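Local coordinates for protein cystalysin (Treponema denticola, PDB 1C7N) that belongs to the aminotransferase class I and II family, has the fold of pyridoxal-5'-phosphate proteins of fold type I and binds pyridoxal-5'-phosphate, at residues Tyr71-Lys76 and Gln88-Asn94; Gly115-Pro121 and Lys136-Leu142; Asp208-Pro212 and Ile296-Asp300; Phe345-Gln351 and Arg385-Leu390. All blocks are in the same frame, centred on the assembly; numbering follows the deposited sequence.

Interaction 1 (Tyr71-Lys76 and Gln88-Asn94); sequences YKKTVK and QTDWIIN. Unlike the reference sequence in segment 88-94: Gln88 (reference Glu).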
# COMPACT_ATOMS: atom_id res chain seq x y z
N TYR A 71 16.03 -8.86 5.16
CA TYR A 71 14.79 -9.13 4.45
C TYR A 71 15.12 -9.52 3.01
O TYR A 71 14.62 -10.51 2.49
CB TYR A 71 13.89 -7.90 4.43
CG TYR A 71 12.70 -8.03 3.50
CD1 TYR A 71 11.53 -8.65 3.91
CD2 TYR A 71 12.77 -7.56 2.18
CE1 TYR A 71 10.45 -8.80 3.04
CE2 TYR A 71 11.70 -7.71 1.31
CZ TYR A 71 10.54 -8.33 1.74
OH TYR A 71 9.48 -8.48 0.87
N LYS A 72 15.96 -8.71 2.38
CA LYS A 72 16.36 -8.95 1.00
C LYS A 72 17.09 -10.29 0.90
O LYS A 72 16.87 -11.05 -0.05
CB LYS A 72 17.24 -7.81 0.50
CG LYS A 72 16.56 -6.45 0.59
CD LYS A 72 17.43 -5.33 0.05
CE LYS A 72 16.66 -4.01 0.09
NZ LYS A 72 17.29 -2.96 -0.75
N LYS A 73 17.96 -10.56 1.87
CA LYS A 73 18.70 -11.82 1.86
C LYS A 73 17.74 -13.00 1.94
O LYS A 73 17.96 -14.02 1.29
CB LYS A 73 19.68 -11.90 3.03
CG LYS A 73 20.81 -10.90 3.01
CD LYS A 73 21.89 -11.29 4.02
CE LYS A 73 22.84 -10.13 4.31
NZ LYS A 73 23.46 -9.59 3.08
N THR A 74 16.69 -12.85 2.75
CA THR A 74 15.70 -13.91 2.94
C THR A 74 14.91 -14.18 1.66
O THR A 74 14.58 -15.33 1.36
CB THR A 74 14.73 -13.55 4.09
OG1 THR A 74 15.48 -13.41 5.31
CG2 THR A 74 13.70 -14.64 4.28
N VAL A 75 14.60 -13.13 0.90
CA VAL A 75 13.87 -13.30 -0.35
C VAL A 75 14.79 -13.95 -1.38
O VAL A 75 14.39 -14.84 -2.12
CB VAL A 75 13.39 -11.93 -0.87
CG1 VAL A 75 12.74 -12.08 -2.24
CG2 VAL A 75 12.41 -11.33 0.13
N LYS A 76 16.04 -13.49 -1.41
CA LYS A 76 17.04 -14.04 -2.31
C LYS A 76 17.26 -15.52 -2.00
O LYS A 76 17.37 -16.35 -2.90
CB LYS A 76 18.35 -13.25 -2.15
CG LYS A 76 19.58 -13.84 -2.84
CD LYS A 76 20.79 -12.92 -2.60
CE LYS A 76 22.13 -13.64 -2.79
NZ LYS A 76 22.34 -14.14 -4.17
N GLN A 88 19.97 -11.09 -7.10
CA GLN A 88 20.76 -10.28 -6.19
C GLN A 88 19.81 -9.44 -5.35
O GLN A 88 18.67 -9.22 -5.74
CB GLN A 88 21.74 -9.38 -6.96
CG GLN A 88 22.79 -10.14 -7.75
CD GLN A 88 23.47 -11.23 -6.94
OE1 GLN A 88 23.80 -11.03 -5.77
NE2 GLN A 88 23.67 -12.38 -7.55
N THR A 89 20.29 -8.97 -4.21
CA THR A 89 19.47 -8.17 -3.31
C THR A 89 18.94 -6.88 -3.93
O THR A 89 17.79 -6.50 -3.68
CB THR A 89 20.24 -7.81 -2.03
OG1 THR A 89 21.52 -7.27 -2.39
CG2 THR A 89 20.43 -9.05 -1.16
N ASP A 90 19.76 -6.20 -4.72
CA ASP A 90 19.33 -4.95 -5.32
C ASP A 90 18.41 -5.10 -6.53
O ASP A 90 18.05 -4.12 -7.16
CB ASP A 90 20.54 -4.07 -5.66
CG ASP A 90 21.57 -4.79 -6.50
OD1 ASP A 90 22.61 -4.17 -6.82
OD2 ASP A 90 21.36 -5.98 -6.84
N TRP A 91 18.02 -6.34 -6.83
CA TRP A 91 17.11 -6.62 -7.95
C TRP A 91 15.65 -6.54 -7.46
O TRP A 91 14.72 -6.44 -8.26
CB TRP A 91 17.32 -8.04 -8.47
CG TRP A 91 18.55 -8.28 -9.27
CD1 TRP A 91 19.68 -7.52 -9.31
CD2 TRP A 91 18.80 -9.41 -10.12
NE1 TRP A 91 20.62 -8.10 -10.12
CE2 TRP A 91 20.11 -9.26 -10.64
CE3 TRP A 91 18.04 -10.53 -10.49
CZ2 TRP A 91 20.68 -10.20 -11.51
CZ3 TRP A 91 18.61 -11.46 -11.36
CH2 TRP A 91 19.92 -11.29 -11.86
N ILE A 92 15.47 -6.59 -6.15
CA ILE A 92 14.14 -6.58 -5.53
C ILE A 92 13.50 -5.22 -5.32
O ILE A 92 14.01 -4.39 -4.57
CB ILE A 92 14.18 -7.28 -4.15
CG1 ILE A 92 14.77 -8.68 -4.28
CG2 ILE A 92 12.76 -7.38 -3.57
CD1 ILE A 92 15.07 -9.32 -2.94
N ILE A 93 12.36 -4.99 -5.98
CA ILE A 93 11.62 -3.74 -5.83
C ILE A 93 10.26 -4.11 -5.22
O ILE A 93 9.59 -5.04 -5.69
CB ILE A 93 11.40 -3.03 -7.19
CG1 ILE A 93 12.75 -2.71 -7.83
CG2 ILE A 93 10.58 -1.75 -6.98
CD1 ILE A 93 13.66 -1.83 -6.98
N ASN A 94 9.85 -3.38 -4.19
CA ASN A 94 8.60 -3.67 -3.50
C ASN A 94 7.39 -2.83 -3.90
O ASN A 94 7.51 -1.64 -4.18
CB ASN A 94 8.79 -3.55 -1.99
CG ASN A 94 9.87 -4.47 -1.45
OD1 ASN A 94 10.83 -4.02 -0.82
ND2 ASN A 94 9.72 -5.77 -1.70
O HOH W 1 16.32 -3.96 -3.23

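Interaction 2 (Gly115-Pro121 and Lys136-Leu142); sequences GVIIITP and KIIECEL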
# COMPACT_ATOMS: atom_id res chain seq x y z
N GLY A 115 0.24 -2.10 -27.83
CA GLY A 115 -0.38 -3.38 -27.55
C GLY A 115 0.40 -4.17 -26.52
O GLY A 115 1.62 -4.04 -26.42
N VAL A 116 -0.32 -4.96 -25.73
CA VAL A 116 0.27 -5.82 -24.71
C VAL A 116 -0.33 -7.21 -24.92
O VAL A 116 -1.55 -7.37 -24.93
CB VAL A 116 -0.05 -5.35 -23.28
CG1 VAL A 116 0.46 -6.37 -22.27
CG2 VAL A 116 0.59 -4.00 -23.02
N ILE A 117 0.53 -8.20 -25.08
CA ILE A 117 0.08 -9.57 -25.31
C ILE A 117 -0.13 -10.38 -24.04
O ILE A 117 0.73 -10.43 -23.16
CB ILE A 117 1.08 -10.32 -26.22
CG1 ILE A 117 1.14 -9.64 -27.59
CG2 ILE A 117 0.66 -11.78 -26.36
CD1 ILE A 117 2.27 -10.14 -28.46
N ILE A 118 -1.30 -11.01 -23.97
CA ILE A 118 -1.67 -11.86 -22.84
C ILE A 118 -2.22 -13.17 -23.41
O ILE A 118 -2.82 -13.20 -24.49
CB ILE A 118 -2.76 -11.23 -21.95
CG1 ILE A 118 -3.99 -10.88 -22.80
CG2 ILE A 118 -2.20 -10.00 -21.23
CD1 ILE A 118 -5.21 -10.55 -21.98
N ILE A 119 -2.01 -14.26 -22.67
CA ILE A 119 -2.49 -15.57 -23.08
C ILE A 119 -3.79 -15.82 -22.32
O ILE A 119 -3.80 -15.88 -21.09
CB ILE A 119 -1.42 -16.64 -22.77
CG1 ILE A 119 -0.16 -16.33 -23.58
CG2 ILE A 119 -1.94 -18.02 -23.09
CD1 ILE A 119 1.00 -17.27 -23.35
N THR A 120 -4.88 -15.95 -23.07
CA THR A 120 -6.22 -16.11 -22.51
C THR A 120 -6.86 -17.49 -22.70
O THR A 120 -6.46 -18.25 -23.57
CB THR A 120 -7.16 -15.07 -23.12
OG1 THR A 120 -7.26 -15.31 -24.53
CG2 THR A 120 -6.60 -13.66 -22.91
N PRO A 121 -7.89 -17.82 -21.89
CA PRO A 121 -8.44 -16.97 -20.82
C PRO A 121 -7.41 -16.82 -19.70
O PRO A 121 -6.47 -17.61 -19.61
CB PRO A 121 -9.68 -17.75 -20.38
CG PRO A 121 -9.27 -19.17 -20.61
CD PRO A 121 -8.62 -19.08 -21.98
N LYS A 136 -3.75 -1.43 -25.82
CA LYS A 136 -4.54 -2.42 -26.54
C LYS A 136 -4.29 -3.85 -26.08
O LYS A 136 -3.15 -4.32 -26.06
CB LYS A 136 -4.28 -2.32 -28.05
CG LYS A 136 -4.41 -0.91 -28.63
CD LYS A 136 -5.70 -0.22 -28.18
CE LYS A 136 -6.94 -1.00 -28.58
NZ LYS A 136 -8.18 -0.34 -28.05
N ILE A 137 -5.36 -4.54 -25.70
CA ILE A 137 -5.25 -5.93 -25.26
C ILE A 137 -5.09 -6.83 -26.47
O ILE A 137 -5.98 -6.92 -27.30
CB ILE A 137 -6.50 -6.36 -24.48
CG1 ILE A 137 -6.68 -5.49 -23.24
CG2 ILE A 137 -6.39 -7.83 -24.09
CD1 ILE A 137 -7.95 -5.77 -22.46
N ILE A 138 -3.93 -7.49 -26.57
CA ILE A 138 -3.67 -8.40 -27.69
C ILE A 138 -3.78 -9.83 -27.16
O ILE A 138 -2.91 -10.31 -26.43
CB ILE A 138 -2.26 -8.17 -28.28
CG1 ILE A 138 -2.05 -6.69 -28.59
CG2 ILE A 138 -2.10 -8.98 -29.57
CD1 ILE A 138 -3.07 -6.11 -29.55
N GLU A 139 -4.85 -10.51 -27.54
CA GLU A 139 -5.09 -11.87 -27.08
C GLU A 139 -4.50 -13.00 -27.90
O GLU A 139 -4.65 -13.05 -29.13
CB GLU A 139 -6.60 -12.10 -26.96
CG GLU A 139 -7.29 -11.17 -25.99
CD GLU A 139 -8.79 -11.33 -26.01
OE1 GLU A 139 -9.27 -12.45 -25.75
OE2 GLU A 139 -9.49 -10.34 -26.29
N CYS A 140 -3.82 -13.91 -27.21
CA CYS A 140 -3.23 -15.08 -27.84
C CYS A 140 -3.88 -16.26 -27.13
O CYS A 140 -3.29 -16.89 -26.26
CB CYS A 140 -1.71 -15.09 -27.63
SG CYS A 140 -0.85 -16.32 -28.64
N GLU A 141 -5.13 -16.53 -27.50
CA GLU A 141 -5.93 -17.58 -26.91
C GLU A 141 -5.25 -18.94 -26.78
O GLU A 141 -4.55 -19.41 -27.69
CB GLU A 141 -7.23 -17.74 -27.70
CG GLU A 141 -8.23 -18.71 -27.09
CD GLU A 141 -8.98 -18.12 -25.91
OE1 GLU A 141 -9.67 -18.89 -25.20
OE2 GLU A 141 -8.89 -16.90 -25.68
N LEU A 142 -5.46 -19.58 -25.64
CA LEU A 142 -4.90 -20.90 -25.37
C LEU A 142 -5.64 -21.95 -26.19
O LEU A 142 -6.84 -21.81 -26.46
CB LEU A 142 -5.03 -21.24 -23.89
CG LEU A 142 -4.11 -20.57 -22.87
CD1 LEU A 142 -4.67 -20.74 -21.48
CD2 LEU A 142 -2.71 -21.17 -22.98

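Interaction 3 (Asp208-Pro212 and Ile296-Asp300); sequences DLIMP and IKVID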
# COMPACT_ATOMS: atom_id res chain seq x y z
N ASP A 208 4.77 -21.07 -5.75
CA ASP A 208 5.06 -21.95 -4.61
C ASP A 208 3.93 -22.96 -4.43
O ASP A 208 4.05 -23.89 -3.64
CB ASP A 208 5.19 -21.18 -3.30
CG ASP A 208 6.31 -20.17 -3.32
OD1 ASP A 208 7.44 -20.54 -3.72
OD2 ASP A 208 6.07 -19.01 -2.92
N LEU A 209 2.84 -22.77 -5.17
CA LEU A 209 1.68 -23.65 -5.07
C LEU A 209 1.62 -24.61 -6.24
O LEU A 209 0.78 -24.48 -7.14
CB LEU A 209 0.40 -22.80 -4.99
CG LEU A 209 0.33 -21.92 -3.73
CD1 LEU A 209 -0.67 -20.79 -3.92
CD2 LEU A 209 -0.04 -22.77 -2.53
N ILE A 210 2.53 -25.59 -6.22
CA ILE A 210 2.63 -26.59 -7.27
C ILE A 210 2.17 -27.95 -6.75
O ILE A 210 2.52 -28.35 -5.63
CB ILE A 210 4.10 -26.73 -7.75
CG1 ILE A 210 4.67 -25.35 -8.08
CG2 ILE A 210 4.17 -27.65 -8.96
CD1 ILE A 210 3.91 -24.61 -9.17
N MET A 211 1.38 -28.66 -7.54
CA MET A 211 0.90 -29.98 -7.13
C MET A 211 2.03 -31.00 -7.28
O MET A 211 2.94 -30.81 -8.08
CB MET A 211 -0.31 -30.40 -7.96
CG MET A 211 -1.55 -29.56 -7.73
SD MET A 211 -2.07 -29.53 -6.00
CE MET A 211 -1.48 -27.90 -5.51
N PRO A 212 1.98 -32.09 -6.49
CA PRO A 212 3.00 -33.14 -6.54
C PRO A 212 3.29 -33.62 -7.96
O PRO A 212 2.37 -33.82 -8.76
CB PRO A 212 2.40 -34.23 -5.67
CG PRO A 212 1.67 -33.44 -4.63
CD PRO A 212 0.96 -32.40 -5.47
N ILE A 296 -0.50 -27.76 0.78
CA ILE A 296 -0.48 -28.36 -0.55
C ILE A 296 -1.09 -29.76 -0.53
O ILE A 296 -1.79 -30.16 -1.46
CB ILE A 296 0.97 -28.42 -1.09
CG1 ILE A 296 1.45 -27.01 -1.42
CG2 ILE A 296 1.03 -29.29 -2.34
CD1 ILE A 296 2.92 -26.92 -1.80
N LYS A 297 -0.84 -30.51 0.54
CA LYS A 297 -1.40 -31.85 0.66
C LYS A 297 -2.92 -31.79 0.67
O LYS A 297 -3.58 -32.55 -0.04
CB LYS A 297 -0.90 -32.54 1.94
CG LYS A 297 0.55 -32.99 1.86
CD LYS A 297 1.00 -33.67 3.14
CE LYS A 297 2.39 -34.27 2.96
NZ LYS A 297 2.41 -35.26 1.85
N VAL A 298 -3.48 -30.88 1.46
CA VAL A 298 -4.94 -30.73 1.52
C VAL A 298 -5.52 -30.31 0.17
O VAL A 298 -6.58 -30.80 -0.25
CB VAL A 298 -5.35 -29.70 2.60
CG1 VAL A 298 -6.85 -29.56 2.63
CG2 VAL A 298 -4.83 -30.16 3.97
N ILE A 299 -4.84 -29.39 -0.51
CA ILE A 299 -5.29 -28.91 -1.82
C ILE A 299 -5.31 -30.07 -2.80
O ILE A 299 -6.27 -30.24 -3.54
CB ILE A 299 -4.35 -27.80 -2.35
CG1 ILE A 299 -4.41 -26.60 -1.41
CG2 ILE A 299 -4.77 -27.40 -3.76
CD1 ILE A 299 -3.35 -25.55 -1.68
N ASP A 300 -4.25 -30.87 -2.79
CA ASP A 300 -4.14 -32.03 -3.67
C ASP A 300 -5.30 -32.99 -3.35
O ASP A 300 -5.93 -33.56 -4.25
CB ASP A 300 -2.77 -32.70 -3.47
CG ASP A 300 -2.56 -33.92 -4.35
OD1 ASP A 300 -3.03 -33.94 -5.51
OD2 ASP A 300 -1.90 -34.86 -3.89

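Interaction 4 (Phe345-Gln351 and Arg385-Leu390); sequences FMIHKAQ and RLNKAL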
# COMPACT_ATOMS: atom_id res chain seq x y z
N PHE A 345 -27.74 -20.13 -11.71
CA PHE A 345 -27.98 -21.44 -11.11
C PHE A 345 -27.05 -21.72 -9.93
O PHE A 345 -27.50 -22.15 -8.87
CB PHE A 345 -27.79 -22.53 -12.16
CG PHE A 345 -27.94 -23.93 -11.61
CD1 PHE A 345 -29.19 -24.45 -11.33
CD2 PHE A 345 -26.81 -24.71 -11.38
CE1 PHE A 345 -29.33 -25.73 -10.82
CE2 PHE A 345 -26.93 -26.00 -10.87
CZ PHE A 345 -28.20 -26.51 -10.58
N MET A 346 -25.76 -21.49 -10.12
CA MET A 346 -24.80 -21.75 -9.06
C MET A 346 -25.08 -20.92 -7.81
O MET A 346 -25.09 -21.45 -6.69
CB MET A 346 -23.38 -21.47 -9.54
CG MET A 346 -22.92 -22.37 -10.68
SD MET A 346 -23.06 -24.12 -10.31
CE MET A 346 -22.86 -24.82 -11.94
N ILE A 347 -25.33 -19.63 -8.00
CA ILE A 347 -25.59 -18.73 -6.88
C ILE A 347 -26.91 -18.96 -6.15
O ILE A 347 -26.94 -18.97 -4.93
CB ILE A 347 -25.57 -17.26 -7.34
CG1 ILE A 347 -24.17 -16.86 -7.79
CG2 ILE A 347 -26.05 -16.35 -6.22
CD1 ILE A 347 -24.08 -15.44 -8.34
N HIS A 348 -27.99 -19.14 -6.90
CA HIS A 348 -29.30 -19.29 -6.28
C HIS A 348 -29.85 -20.70 -6.10
O HIS A 348 -30.67 -20.92 -5.20
CB HIS A 348 -30.33 -18.43 -7.02
CG HIS A 348 -30.01 -16.97 -6.99
ND1 HIS A 348 -29.25 -16.35 -7.96
CD2 HIS A 348 -30.33 -16.01 -6.09
CE1 HIS A 348 -29.11 -15.07 -7.66
NE2 HIS A 348 -29.76 -14.84 -6.53
N LYS A 349 -29.44 -21.65 -6.93
CA LYS A 349 -29.94 -23.01 -6.78
C LYS A 349 -28.98 -23.88 -5.98
O LYS A 349 -29.41 -24.61 -5.09
CB LYS A 349 -30.18 -23.65 -8.15
CG LYS A 349 -31.29 -22.99 -8.95
CD LYS A 349 -32.61 -23.00 -8.19
CE LYS A 349 -33.70 -22.29 -8.97
NZ LYS A 349 -34.99 -22.24 -8.22
N ALA A 350 -27.69 -23.78 -6.28
CA ALA A 350 -26.68 -24.57 -5.58
C ALA A 350 -26.01 -23.82 -4.43
O ALA A 350 -25.37 -24.43 -3.58
CB ALA A 350 -25.62 -25.03 -6.57
N GLN A 351 -26.16 -22.50 -4.42
CA GLN A 351 -25.53 -21.67 -3.41
C GLN A 351 -24.06 -22.03 -3.30
O GLN A 351 -23.49 -22.16 -2.21
CB GLN A 351 -26.23 -21.83 -2.06
CG GLN A 351 -27.46 -20.96 -1.94
CD GLN A 351 -28.11 -21.05 -0.58
OE1 GLN A 351 -27.47 -20.80 0.45
NE2 GLN A 351 -29.39 -21.38 -0.56
N ARG A 385 -24.38 -29.90 -1.97
CA ARG A 385 -25.43 -28.92 -2.25
C ARG A 385 -25.62 -28.87 -3.76
O ARG A 385 -26.74 -28.81 -4.27
CB ARG A 385 -25.04 -27.52 -1.78
CG ARG A 385 -25.41 -27.19 -0.37
CD ARG A 385 -25.63 -25.69 -0.23
NE ARG A 385 -24.43 -24.92 -0.59
CZ ARG A 385 -23.29 -24.95 0.09
NH1 ARG A 385 -23.18 -25.71 1.17
NH2 ARG A 385 -22.27 -24.19 -0.29
N LEU A 386 -24.49 -28.88 -4.46
CA LEU A 386 -24.47 -28.84 -5.92
C LEU A 386 -25.14 -30.11 -6.45
O LEU A 386 -25.93 -30.06 -7.39
CB LEU A 386 -23.01 -28.82 -6.40
CG LEU A 386 -22.64 -28.21 -7.75
CD1 LEU A 386 -21.48 -29.01 -8.33
CD2 LEU A 386 -23.82 -28.22 -8.71
N ASN A 387 -24.81 -31.23 -5.82
CA ASN A 387 -25.36 -32.54 -6.19
C ASN A 387 -26.89 -32.50 -6.20
O ASN A 387 -27.52 -32.89 -7.18
CB ASN A 387 -24.86 -33.60 -5.21
CG ASN A 387 -25.09 -35.02 -5.71
OD1 ASN A 387 -25.16 -35.26 -6.91
ND2 ASN A 387 -25.18 -35.96 -4.78
N LYS A 388 -27.48 -32.03 -5.11
CA LYS A 388 -28.94 -31.95 -5.02
C LYS A 388 -29.51 -30.97 -6.04
O LYS A 388 -30.56 -31.21 -6.63
CB LYS A 388 -29.39 -31.55 -3.61
CG LYS A 388 -29.09 -32.58 -2.54
CD LYS A 388 -30.07 -32.47 -1.38
CE LYS A 388 -29.76 -33.46 -0.27
NZ LYS A 388 -28.44 -33.19 0.37
N ALA A 389 -28.81 -29.86 -6.24
CA ALA A 389 -29.24 -28.84 -7.19
C ALA A 389 -29.22 -29.37 -8.62
O ALA A 389 -30.16 -29.12 -9.40
CB ALA A 389 -28.35 -27.60 -7.07
N LEU A 390 -28.17 -30.09 -8.97
CA LEU A 390 -28.05 -30.67 -10.31
C LEU A 390 -29.13 -31.72 -10.52
O LEU A 390 -29.73 -31.79 -11.59
CB LEU A 390 -26.67 -31.29 -10.51
CG LEU A 390 -25.52 -30.30 -10.77
CD1 LEU A 390 -24.21 -31.06 -10.92
CD2 LEU A 390 -25.81 -29.50 -12.03

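Interaction 1 (Tyr71-Lys76 and Gln88-Asn94)
Lys72 lies along Thr89 and is worth following outward. Its CB rests on the methyl of that threonine, 3.8 Å from Thr89 CG2. With CG opposite the carbonyl carbon (chi1 -58°) and every later torsion extended, the chain runs out beside the turn, and Lys72 CD passes 3.9 Å from Thr89 O. The ammonium at the tip uses a water as its bridge: Lys72 NZ donates to it over 2.8 Å, and the water donates hydrogen bonds to Thr89 O and, at 2.7 Å, to Ile92 O. One charged tip thus serves two carbonyls, one in the 3-10 turn and one at the start of the strand.

The helix is 69-83, and the strand, 92-95, is an outermost strand of the seven-stranded mixed sheet in the pyridoxal-5'-phosphate-binding domain; the axes of 71-76 and 92-94 stand at 114°. Between them Ile92 points at the helix, its CD1 3.7 Å from Val75 CG1; Ile251 of strand 248-251 extends this apolar patch, and Asn249 borders it.

Farther along, Lys76 brings CD to 4.1 Å from Thr89 CG2 and then runs alongside Gln88, although its NZ bonds to Ile87 O. At the other end, Tyr71 OH comes within 3.7 Å of Asn94 ND2, with ring and amide planes 70° apart. Each is satisfied elsewhere: the hydroxyl by Asn249 OD1, the amide by the backbone oxygen of Ser248, a residue of the pyridoxal-5'-phosphate pocket.

Interaction 2 (Gly115-Pro121 and Lys136-Leu142)
Thr120, Ile138 and Leu142 give up the most surface where the two strands of a beta-alpha-beta unit, 115-118 and 136-139, run parallel, with helix 125-131 as the crossover. The pair forms the margin of the seven-stranded sheet, 136-139 being its outermost strand in this chain.

Ile138 sits in the middle of the ladder. Its N donates to Val116 O at 2.9 Å and its O receives Ile118 N at 3.0 Å, a nearly straight bond of 164°. Its side chain shares a sheet face with Ile117, whose CG1 lies 3.8 Å from Ile138 CB; Leu159 of helix 153-160 packs on both.

Past the regular strands the pairing goes on. Leu142 N donates to Thr120 O at 2.7 Å, while the leucine side chain stands roughly perpendicular to that of Ile119; the very close approach modelled between Leu142 CD2 and Ile119 CG2 is doubtful.

Thr120 supplies the polar link between side chains. With OG1 tucked between backbone N and carbonyl carbon (chi1 63°), the hydroxyl donates to Glu141 OE2 over 2.6 Å, arriving from above the carboxylate plane, 42° out of it. Thr120 N, by contrast, is buried with no partner in the model. The peptide bond that follows Thr120 is cis, and the proline ring lies across the same glutamate, with Pro121 CD 3.4 Å from Glu141 OE1.

Interaction 3 (Asp208-Pro212 and Ile296-Asp300)
Asp300 OD1 is the polar atom gripped by two groups: Arg304 NE meets it in a salt bridge and Gln303 NE2 in a hydrogen bond, both from the same helix, 289-313. Held this way, the carboxylate turns its other oxygen to the loop, where Asp300 OD2 lies 3.9 Å from Pro212 CG.

Next to it, Met211 folds back onto the helix. Bends at chi2 (-57°) and chi3 carry its sulfur to 4.0 Å from Asp300 CA and its methyl farther in, Met211 CE being 3.8 Å from Ile299 CG2; the two side chains meet at about a right angle. Ile296, a turn earlier in the helix, points toward the loop and sets its two branches against the loop's carbonyl oxygens. Its CG2 comes 3.7 Å from Ile210 O, and its CD1 reaches the same distance from Asp208 O.

The loop follows strand 199-203 and comes soon after Ile205 and His206 of the pyridoxal-5'-phosphate pocket. Its course is also set from elsewhere: Leu209 and Met211 make backbone hydrogen bonds with Thr325 and Glu323, and the Asp208 carboxylate bonds to Thr239 and Trp78.

Methyls, a thioether and a proline ring thus do most of the touching, against one another and against oxygens that find no donor across the contact. The join between loop and helix therefore rests mainly on shape and van der Waals packing.

Interaction 4 (Phe345-Gln351 and Arg385-Leu390)
Phe345 swings its ring toward Ala389 by placing CG opposite its own backbone N (chi1 177°), and Arg385 turns its guanidinium toward Ala350 and Gln351 through a bend at chi3 (-59°). These two groups work in different parts of a nearly perpendicular helix packing, 91° between segments 345-350 and 385-390, in the C-terminal small domain of this fold type I protein. The segment axes come within 9.5 Å of each other, and two small residues meet between the helices: Ala350 CB lies 3.8 Å from Ala389 CB, with the backbone of Leu386 just beyond.

Helix 339-350 finishes in a wider pi-type turn, in which Phe345 O accepts from both Lys349 N and Ala350 N. The chain then leaves the helix at Gln351 with positive phi, which presents successive carbonyls to the arginine. Arg385 NE donates to Ala350 O at 3.2 Å, and Arg385 NH2 to Gln351 O at 3.0 Å; NE also makes a weak bond to the latter oxygen. Both acceptors sit at the guanidinium edge, somewhat tilted from its plane. A positive charge beside carbonyls at the C-terminal end of a helix is probably also favourable for the helix dipole. The amide of Gln351 is engaged elsewhere, its OE1 accepting from Gly30 N.

On the apolar side, Leu386 runs on to Phe309 and Phe310 of helix 289-313. Leu390 crosses the phenylalanine at about a right angle, its CD2 3.9 Å from Phe345 CE2. A carbonyl oxygen meets the ring edge, close to the ring plane, with Phe345 CZ 3.5 Å from Ala389 O.

Along the chain the four contacts come in series, each closing before the next opens, except that interaction 3 spans a long stretch of its own. Interactions 1 and 2 belong to the same seven-stranded sheet but involve strands at its two margins, 92-95 and 136-139, and their centres are 30 Å apart. Interaction 3 packs the loop that follows strand 199-203, an inner strand of that sheet, on helix 289-313. The same helix packs on Leu386 of interaction 4, whose centre is 27 Å from that of interaction 3 and 46 Å from that of interaction 1. The contacts thus sample both margins of the sheet, a loop leading from its interior and the C-terminal helices, and none touches another.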